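Local atomic coordinates of histidine kinase (Paraburkholderia phymatum, PDB entry 6NB0), a protein that probably transfers the gamma-phosphate of ATP to a histidine side chain of a protein, as a sensor kinase of a phosphorelay. Residues A[150-164]-A[188-202]. Numbering follows the deposited sequence. Where two conformers were deposited one is given.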
ATOM      1  N   LEU A 150     -11.017 -12.973  -8.902  1.00 29.31           N
ATOM      2  CA  LEU A 150     -11.944 -12.180  -9.712  1.00 24.28           C
ATOM      3  C   LEU A 150     -12.470 -12.854 -10.984  1.00 25.80           C
ATOM      4  O   LEU A 150     -13.638 -12.669 -11.319  1.00 28.81           O
ATOM      5  CB  LEU A 150     -11.299 -10.844 -10.109  1.00 24.87           C
ATOM      6  CG  LEU A 150     -12.237  -9.827 -10.784  1.00 24.24           C
ATOM      7  CD1 LEU A 150     -13.394  -9.401  -9.847  1.00 23.70           C
ATOM      8  CD2 LEU A 150     -11.430  -8.606 -11.233  1.00 27.88           C
ATOM      9  N   ALA A 151     -11.640 -13.594 -11.731  1.00 28.14           N
ATOM     10  CA  ALA A 151     -12.077 -14.035 -13.062  1.00 26.71           C
ATOM     11  C   ALA A 151     -13.311 -14.930 -12.989  1.00 28.50           C
ATOM     12  O   ALA A 151     -14.270 -14.769 -13.770  1.00 28.39           O
ATOM     13  CB  ALA A 151     -10.930 -14.747 -13.785  1.00 26.34           C
ATOM     14  N   ALA A 152     -13.314 -15.898 -12.070  1.00 31.89           N
ATOM     15  CA  ALA A 152     -14.460 -16.808 -12.002  1.00 33.95           C
ATOM     16  C   ALA A 152     -15.751 -16.048 -11.700  1.00 32.96           C
ATOM     17  O   ALA A 152     -16.785 -16.279 -12.339  1.00 30.74           O
ATOM     18  CB  ALA A 152     -14.213 -17.901 -10.959  1.00 35.56           C
ATOM     19  N   ARG A 153     -15.709 -15.101 -10.761  1.00 26.75           N
ATOM     20  CA  ARG A 153     -16.936 -14.404 -10.412  1.00 32.37           C
ATOM     21  C   ARG A 153     -17.326 -13.339 -11.435  1.00 28.47           C
ATOM     22  O   ARG A 153     -18.440 -12.808 -11.354  1.00 31.20           O
ATOM     23  CB  ARG A 153     -16.838 -13.771  -9.010  1.00 33.47           C
ATOM     24  CG  ARG A 153     -15.980 -12.504  -8.938  1.00 33.34           C
ATOM     25  CD  ARG A 153     -15.703 -12.147  -7.462  1.00 35.88           C
ATOM     26  NE  ARG A 153     -14.772 -13.105  -6.852  1.00 37.42           N
ATOM     27  CZ  ARG A 153     -14.637 -13.282  -5.539  1.00 44.09           C
ATOM     28  NH1 ARG A 153     -15.371 -12.560  -4.693  1.00 40.04           N
ATOM     29  NH2 ARG A 153     -13.775 -14.183  -5.073  1.00 39.22           N
ATOM     30  N   ARG A 154     -16.461 -13.042 -12.400  1.00 27.01           N
ATOM     31  CA  ARG A 154     -16.785 -12.156 -13.513  1.00 31.63           C
ATOM     32  C   ARG A 154     -17.065 -12.912 -14.808  1.00 32.05           C
ATOM     33  O   ARG A 154     -17.329 -12.279 -15.846  1.00 30.00           O
ATOM     34  CB  ARG A 154     -15.638 -11.155 -13.730  1.00 30.15           C
ATOM     35  CG  ARG A 154     -15.498 -10.095 -12.641  1.00 27.89           C
ATOM     36  CD  ARG A 154     -16.480  -8.944 -12.903  1.00 27.96           C
ATOM     37  NE  ARG A 154     -16.102  -8.237 -14.120  1.00 27.33           N
ATOM     38  CZ  ARG A 154     -15.279  -7.189 -14.145  1.00 28.46           C
ATOM     39  NH1 ARG A 154     -14.793  -6.710 -13.005  1.00 28.84           N
ATOM     40  NH2 ARG A 154     -14.943  -6.624 -15.308  1.00 27.86           N
ATOM     41  N   GLY A 155     -17.024 -14.248 -14.780  1.00 29.47           N
ATOM     42  CA  GLY A 155     -17.303 -15.005 -15.988  1.00 32.07           C
ATOM     43  C   GLY A 155     -16.212 -14.917 -17.036  1.00 33.85           C
ATOM     44  O   GLY A 155     -16.471 -15.165 -18.218  1.00 34.27           O
ATOM     45  N   ILE A 156     -14.992 -14.616 -16.630  1.00 28.12           N
ATOM     46  CA  ILE A 156     -13.855 -14.454 -17.545  1.00 28.62           C
ATOM     47  C   ILE A 156     -13.062 -15.750 -17.573  1.00 32.41           C
ATOM     48  O   ILE A 156     -12.735 -16.309 -16.515  1.00 30.78           O
ATOM     49  CB  ILE A 156     -12.966 -13.273 -17.119  1.00 30.70           C
ATOM     50  CG1 ILE A 156     -13.788 -11.988 -16.915  1.00 35.30           C
ATOM     51  CG2 ILE A 156     -11.816 -13.051 -18.111  1.00 30.38           C
ATOM     52  CD1 ILE A 156     -14.688 -11.655 -18.057  1.00 36.78           C
ATOM     53  N   VAL A 157     -12.745 -16.230 -18.777  1.00 31.50           N
ATOM     54  CA  VAL A 157     -11.927 -17.427 -18.946  1.00 28.39           C
ATOM     55  C   VAL A 157     -10.471 -16.985 -18.972  1.00 30.04           C
ATOM     56  O   VAL A 157     -10.115 -16.052 -19.704  1.00 31.87           O
ATOM     57  CB  VAL A 157     -12.311 -18.178 -20.236  1.00 28.11           C
ATOM     58  CG1 VAL A 157     -11.383 -19.373 -20.480  1.00 30.52           C
ATOM     59  CG2 VAL A 157     -13.785 -18.644 -20.156  1.00 30.85           C
ATOM     60  N   LEU A 158      -9.635 -17.613 -18.144  1.00 27.00           N
ATOM     61  CA  LEU A 158      -8.198 -17.366 -18.173  1.00 28.24           C
ATOM     62  C   LEU A 158      -7.503 -18.485 -18.930  1.00 30.04           C
ATOM     63  O   LEU A 158      -7.801 -19.664 -18.718  1.00 28.38           O
ATOM     64  CB  LEU A 158      -7.616 -17.267 -16.756  1.00 32.62           C
ATOM     65  CG  LEU A 158      -8.201 -16.187 -15.835  1.00 32.83           C
ATOM     66  CD1 LEU A 158      -7.442 -16.157 -14.494  1.00 34.26           C
ATOM     67  CD2 LEU A 158      -8.165 -14.807 -16.515  1.00 31.09           C
ATOM     68  N   ALA A 159      -6.548 -18.120 -19.789  1.00 26.59           N
ATOM     69  CA  ALA A 159      -5.780 -19.107 -20.541  1.00 25.28           C
ATOM     70  C   ALA A 159      -4.309 -18.810 -20.340  1.00 30.02           C
ATOM     71  O   ALA A 159      -3.897 -17.644 -20.316  1.00 29.72           O
ATOM     72  CB  ALA A 159      -6.119 -19.113 -22.051  1.00 30.77           C
ATOM     73  N   LEU A 160      -3.529 -19.860 -20.151  1.00 28.91           N
ATOM     74  CA  LEU A 160      -2.085 -19.728 -20.038  1.00 31.51           C
ATOM     75  C   LEU A 160      -1.467 -20.414 -21.238  1.00 29.84           C
ATOM     76  O   LEU A 160      -1.746 -21.590 -21.498  1.00 32.95           O
ATOM     77  CB  LEU A 160      -1.562 -20.331 -18.733  1.00 32.13           C
ATOM     78  CG  LEU A 160      -0.035 -20.418 -18.595  1.00 34.27           C
ATOM     79  CD1 LEU A 160       0.630 -19.010 -18.512  1.00 28.48           C
ATOM     80  CD2 LEU A 160       0.322 -21.304 -17.392  1.00 33.32           C
ATOM     81  N   ASN A 161      -0.638 -19.680 -21.968  1.00 27.73           N
ATOM     82  CA  ASN A 161       0.084 -20.206 -23.124  0.57 33.09           C
ATOM     83  C   ASN A 161       1.575 -20.043 -22.865  1.00 36.37           C
ATOM     84  O   ASN A 161       2.102 -18.927 -22.933  1.00 29.79           O
ATOM     85  CB  ASN A 161      -0.339 -19.478 -24.399  0.57 37.60           C
ATOM     86  CG  ASN A 161       0.458 -19.916 -25.608  0.57 43.02           C
ATOM     87  OD1 ASN A 161       0.873 -21.068 -25.704  0.57 50.20           O
ATOM     88  ND2 ASN A 161       0.677 -18.992 -26.539  0.57 47.09           N
ATOM     89  N   THR A 162       2.259 -21.146 -22.567  1.00 31.35           N
ATOM     90  CA  THR A 162       3.682 -21.044 -22.308  1.00 34.27           C
ATOM     91  C   THR A 162       4.323 -22.384 -22.621  1.00 36.40           C
ATOM     92  O   THR A 162       3.703 -23.431 -22.385  1.00 36.31           O
ATOM     93  CB  THR A 162       4.002 -20.636 -20.863  1.00 31.20           C
ATOM     94  OG1 THR A 162       5.419 -20.484 -20.727  1.00 31.39           O
ATOM     95  CG2 THR A 162       3.507 -21.678 -19.834  1.00 34.46           C
ATOM     96  N   PRO A 163       5.517 -22.378 -23.216  1.00 35.95           N
ATOM     97  CA  PRO A 163       6.331 -23.600 -23.288  1.00 41.33           C
ATOM     98  C   PRO A 163       7.174 -23.833 -22.043  1.00 33.89           C
ATOM     99  O   PRO A 163       7.852 -24.859 -21.948  1.00 37.60           O
ATOM    100  CB  PRO A 163       7.224 -23.331 -24.507  1.00 40.61           C
ATOM    101  CG  PRO A 163       7.489 -21.826 -24.411  1.00 38.79           C
ATOM    102  CD  PRO A 163       6.138 -21.251 -23.946  1.00 38.74           C
ATOM    103  N   LEU A 164       7.136 -22.925 -21.071  1.00 29.78           N
ATOM    104  CA  LEU A 164       8.013 -23.038 -19.913  1.00 34.07           C
ATOM    105  C   LEU A 164       7.630 -24.247 -19.059  1.00 35.93           C
ATOM    106  O   LEU A 164       6.455 -24.461 -18.743  1.00 36.17           O
ATOM    107  CB  LEU A 164       7.951 -21.753 -19.083  1.00 33.18           C
ATOM    108  CG  LEU A 164       8.391 -20.471 -19.803  1.00 35.19           C
ATOM    109  CD1 LEU A 164       8.183 -19.244 -18.896  1.00 31.50           C
ATOM    110  CD2 LEU A 164       9.847 -20.570 -20.283  1.00 35.54           C
ATOM    111  N   VAL A 188      -8.696  -8.644 -16.515  1.00 25.72           N
ATOM    112  CA  VAL A 188      -9.978  -9.191 -16.068  1.00 23.14           C
ATOM    113  C   VAL A 188     -10.933  -8.060 -15.698  1.00 24.31           C
ATOM    114  O   VAL A 188     -12.109  -8.073 -16.081  1.00 26.25           O
ATOM    115  CB  VAL A 188      -9.768 -10.165 -14.892  1.00 26.25           C
ATOM    116  CG1 VAL A 188     -11.122 -10.555 -14.274  1.00 26.83           C
ATOM    117  CG2 VAL A 188      -9.018 -11.420 -15.399  1.00 23.75           C
ATOM    118  N   GLU A 189     -10.434  -7.053 -14.953  1.00 23.83           N
ATOM    119  CA  GLU A 189     -11.294  -5.928 -14.566  1.00 23.70           C
ATOM    120  C   GLU A 189     -11.831  -5.210 -15.788  1.00 25.52           C
ATOM    121  O   GLU A 189     -12.968  -4.711 -15.786  1.00 26.54           O
ATOM    122  CB  GLU A 189     -10.523  -4.944 -13.669  1.00 25.41           C
ATOM    123  CG  GLU A 189     -10.280  -5.440 -12.230  1.00 25.58           C
ATOM    124  CD  GLU A 189     -11.458  -5.151 -11.301  1.00 24.49           C
ATOM    125  OE1 GLU A 189     -12.603  -5.049 -11.792  1.00 27.38           O
ATOM    126  OE2 GLU A 189     -11.247  -5.041 -10.079  1.00 29.58           O
ATOM    127  N   ALA A 190     -11.038  -5.172 -16.850  1.00 24.94           N
ATOM    128  CA  ALA A 190     -11.431  -4.550 -18.107  1.00 24.13           C
ATOM    129  C   ALA A 190     -11.979  -5.563 -19.113  1.00 27.37           C
ATOM    130  O   ALA A 190     -11.815  -5.385 -20.331  1.00 26.27           O
ATOM    131  CB  ALA A 190     -10.240  -3.792 -18.697  1.00 28.43           C
ATOM    132  N   SER A 191     -12.646  -6.622 -18.636  1.00 27.35           N
ATOM    133  CA  SER A 191     -13.271  -7.611 -19.510  1.00 27.93           C
ATOM    134  C   SER A 191     -14.748  -7.767 -19.181  1.00 27.79           C
ATOM    135  O   SER A 191     -15.150  -7.684 -18.017  1.00 29.09           O
ATOM    136  CB  SER A 191     -12.583  -8.990 -19.387  1.00 26.17           C
ATOM    137  OG  SER A 191     -11.252  -8.973 -19.887  1.00 30.29           O
ATOM    138  N   ALA A 192     -15.546  -8.030 -20.220  1.00 27.20           N
ATOM    139  CA  ALA A 192     -16.946  -8.389 -20.069  1.00 28.62           C
ATOM    140  C   ALA A 192     -17.084  -9.908 -19.944  1.00 32.83           C
ATOM    141  O   ALA A 192     -16.234 -10.662 -20.412  1.00 30.96           O
ATOM    142  CB  ALA A 192     -17.783  -7.898 -21.262  1.00 29.54           C
ATOM    143  N   SER A 193     -18.188 -10.338 -19.324  1.00 30.64           N
ATOM    144  CA  SER A 193     -18.483 -11.765 -19.155  1.00 30.08           C
ATOM    145  C   SER A 193     -18.275 -12.546 -20.452  1.00 29.29           C
ATOM    146  O   SER A 193     -18.740 -12.140 -21.526  1.00 30.49           O
ATOM    147  CB  SER A 193     -19.934 -11.933 -18.669  1.00 34.54           C
ATOM    148  OG  SER A 193     -20.258 -13.318 -18.521  1.00 41.41           O
ATOM    149  N   GLY A 194     -17.597 -13.698 -20.344  1.00 31.76           N
ATOM    150  CA  GLY A 194     -17.375 -14.558 -21.494  1.00 31.43           C
ATOM    151  C   GLY A 194     -16.115 -14.258 -22.285  1.00 32.58           C
ATOM    152  O   GLY A 194     -15.764 -15.029 -23.186  1.00 32.93           O
ATOM    153  N   THR A 195     -15.432 -13.164 -21.981  1.00 30.10           N
ATOM    154  CA  THR A 195     -14.144 -12.849 -22.598  1.00 30.30           C
ATOM    155  C   THR A 195     -13.058 -13.796 -22.106  1.00 32.53           C
ATOM    156  O   THR A 195     -13.072 -14.248 -20.959  1.00 32.05           O
ATOM    157  CB  THR A 195     -13.769 -11.386 -22.275  1.00 27.78           C
ATOM    158  OG1 THR A 195     -14.714 -10.525 -22.929  1.00 34.83           O
ATOM    159  CG2 THR A 195     -12.344 -11.042 -22.754  1.00 30.32           C
ATOM    160  N   THR A 196     -12.115 -14.111 -22.992  1.00 29.18           N
ATOM    161  CA  THR A 196     -10.915 -14.862 -22.639  1.00 29.06           C
ATOM    162  C   THR A 196      -9.730 -13.911 -22.470  1.00 31.29           C
ATOM    163  O   THR A 196      -9.404 -13.156 -23.390  1.00 30.85           O
ATOM    164  CB  THR A 196     -10.592 -15.908 -23.707  1.00 27.66           C
ATOM    165  OG1 THR A 196     -11.693 -16.812 -23.820  1.00 31.17           O
ATOM    166  CG2 THR A 196      -9.324 -16.691 -23.329  1.00 29.42           C
ATOM    167  N   VAL A 197      -9.093 -13.966 -21.305  1.00 28.81           N
ATOM    168  CA  VAL A 197      -7.838 -13.260 -21.029  1.00 27.93           C
ATOM    169  C   VAL A 197      -6.697 -14.266 -21.104  1.00 31.48           C
ATOM    170  O   VAL A 197      -6.717 -15.286 -20.411  1.00 27.63           O
ATOM    171  CB  VAL A 197      -7.877 -12.564 -19.656  1.00 24.68           C
ATOM    172  CG1 VAL A 197      -6.495 -11.955 -19.309  1.00 24.10           C
ATOM    173  CG2 VAL A 197      -8.971 -11.466 -19.649  1.00 24.74           C
ATOM    174  N   THR A 198      -5.709 -14.003 -21.958  1.00 27.63           N
ATOM    175  CA  THR A 198      -4.620 -14.950 -22.172  1.00 25.45           C
ATOM    176  C   THR A 198      -3.329 -14.365 -21.616  1.00 30.79           C
ATOM    177  O   THR A 198      -2.965 -13.232 -21.957  1.00 28.45           O
ATOM    178  CB  THR A 198      -4.458 -15.262 -23.663  1.00 26.43           C
ATOM    179  OG1 THR A 198      -5.638 -15.912 -24.150  1.00 29.79           O
ATOM    180  CG2 THR A 198      -3.217 -16.140 -23.918  1.00 31.82           C
ATOM    181  N   LEU A 199      -2.645 -15.137 -20.765  1.00 23.45           N
ATOM    182  CA  LEU A 199      -1.282 -14.836 -20.344  1.00 24.36           C
ATOM    183  C   LEU A 199      -0.330 -15.669 -21.198  1.00 27.03           C
ATOM    184  O   LEU A 199      -0.380 -16.908 -21.148  1.00 29.30           O
ATOM    185  CB  LEU A 199      -1.106 -15.159 -18.858  1.00 23.90           C
ATOM    186  CG  LEU A 199       0.317 -15.061 -18.279  1.00 28.58           C
ATOM    187  CD1 LEU A 199       0.879 -13.662 -18.465  1.00 27.38           C
ATOM    188  CD2 LEU A 199       0.288 -15.420 -16.800  1.00 26.46           C
ATOM    189  N   ASP A 200       0.485 -15.003 -22.017  1.00 25.04           N
ATOM    190  CA  ASP A 200       1.552 -15.642 -22.795  1.00 25.48           C
ATOM    191  C   ASP A 200       2.867 -15.390 -22.073  1.00 31.81           C
ATOM    192  O   ASP A 200       3.126 -14.253 -21.672  1.00 30.41           O
ATOM    193  CB  ASP A 200       1.669 -15.045 -24.203  1.00 35.55           C
ATOM    194  CG  ASP A 200       0.547 -15.444 -25.111  1.00 53.86           C
ATOM    195  OD1 ASP A 200      -0.137 -16.435 -24.820  1.00 62.47           O
ATOM    196  OD2 ASP A 200       0.365 -14.768 -26.139  1.00 67.10           O
ATOM    197  N   ALA A 201       3.710 -16.415 -21.933  1.00 29.69           N
ATOM    198  CA  ALA A 201       4.987 -16.179 -21.252  1.00 31.53           C
ATOM    199  C   ALA A 201       6.059 -17.100 -21.804  1.00 31.80           C
ATOM    200  O   ALA A 201       5.798 -18.277 -22.050  1.00 30.16           O
ATOM    201  CB  ALA A 201       4.874 -16.392 -19.741  1.00 33.03           C
ATOM    202  N   ASP A 202       7.267 -16.566 -21.983  1.00 29.66           N
ATOM    203  CA  ASP A 202       8.390 -17.338 -22.514  0.64 33.01           C
ATOM    204  C   ASP A 202       9.672 -16.631 -22.093  1.00 33.81           C
ATOM    205  O   ASP A 202       9.646 -15.505 -21.583  1.00 33.58           O
ATOM    206  CB  ASP A 202       8.288 -17.479 -24.045  0.64 35.33           C
ATOM    207  CG  ASP A 202       9.049 -18.690 -24.599  0.64 38.58           C
ATOM    208  OD1 ASP A 202       9.726 -19.415 -23.830  0.64 39.13           O
ATOM    209  OD2 ASP A 202       8.978 -18.913 -25.830  0.64 41.72           O
TER
HETATM  210  O   HOH W   1      -1.498 -16.450 -27.396  1.00 61.53           O
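Strand 157-161, an edge strand of the five-stranded mixed sheet of this chain, pairs in parallel with strand 196-202, and each is entered from a helix, as in the alpha/beta sandwich of histidine kinase ATP-binding domains. V157 lies beside T196 and N161 beside D200, and the two short axes run 23° apart in direction. Backbone hydrogen bonds alternate in direction: V197 N gives to V157 O (2.8 Å), A159 N to V197 O, L199 N to A159 O and N161 N to L199 O. Before the strands, the Schellman motif closing helix 135-154 meets the type II turn 192-195, where G194 N bonds to G155 O.

Apolar side chains fill the helix-facing side. V188 sends CG1 against L150 CD2 (3.6 Å) and CG2 against L158 CD2, while L158 also lies alongside V197. I156 is split: CG2 rests on V197 CG2 (3.6 Å), and CD1 reaches past S191 CB to A192 O. L160 and L199 run side by side, and V184 of helix 173-189 touches both L158 and L199.

One salt bridge and two bonds to backbone carbonyls tie the two helix ends. The R154 chain, bent at chi2 and chi3, brings the edge of its guanidinium to the C-terminal end of helix 173-189. R154 NH2 bonds in the guanidinium plane to E189 O (2.8 Å) and S191 O (2.9 Å). R154 NH1 forms a salt bridge with E189 OE1 (3.0 Å), the guanidinium and carboxylate planes 61° apart. The carboxylate is further fixed by H228 and the backbone of V229 and L230, and NH1 by P227 O.

On the other face, in one of its two conformers N161 ND2 can reach D200 OD1 from above the carboxylate plane, and water 1 donates to D200 OD2. Beyond N161, T162 OG1 forms an ST turn by accepting from L164 N and donates a hydrogen bond to A201 O, 2.6 Å from T162 OG1.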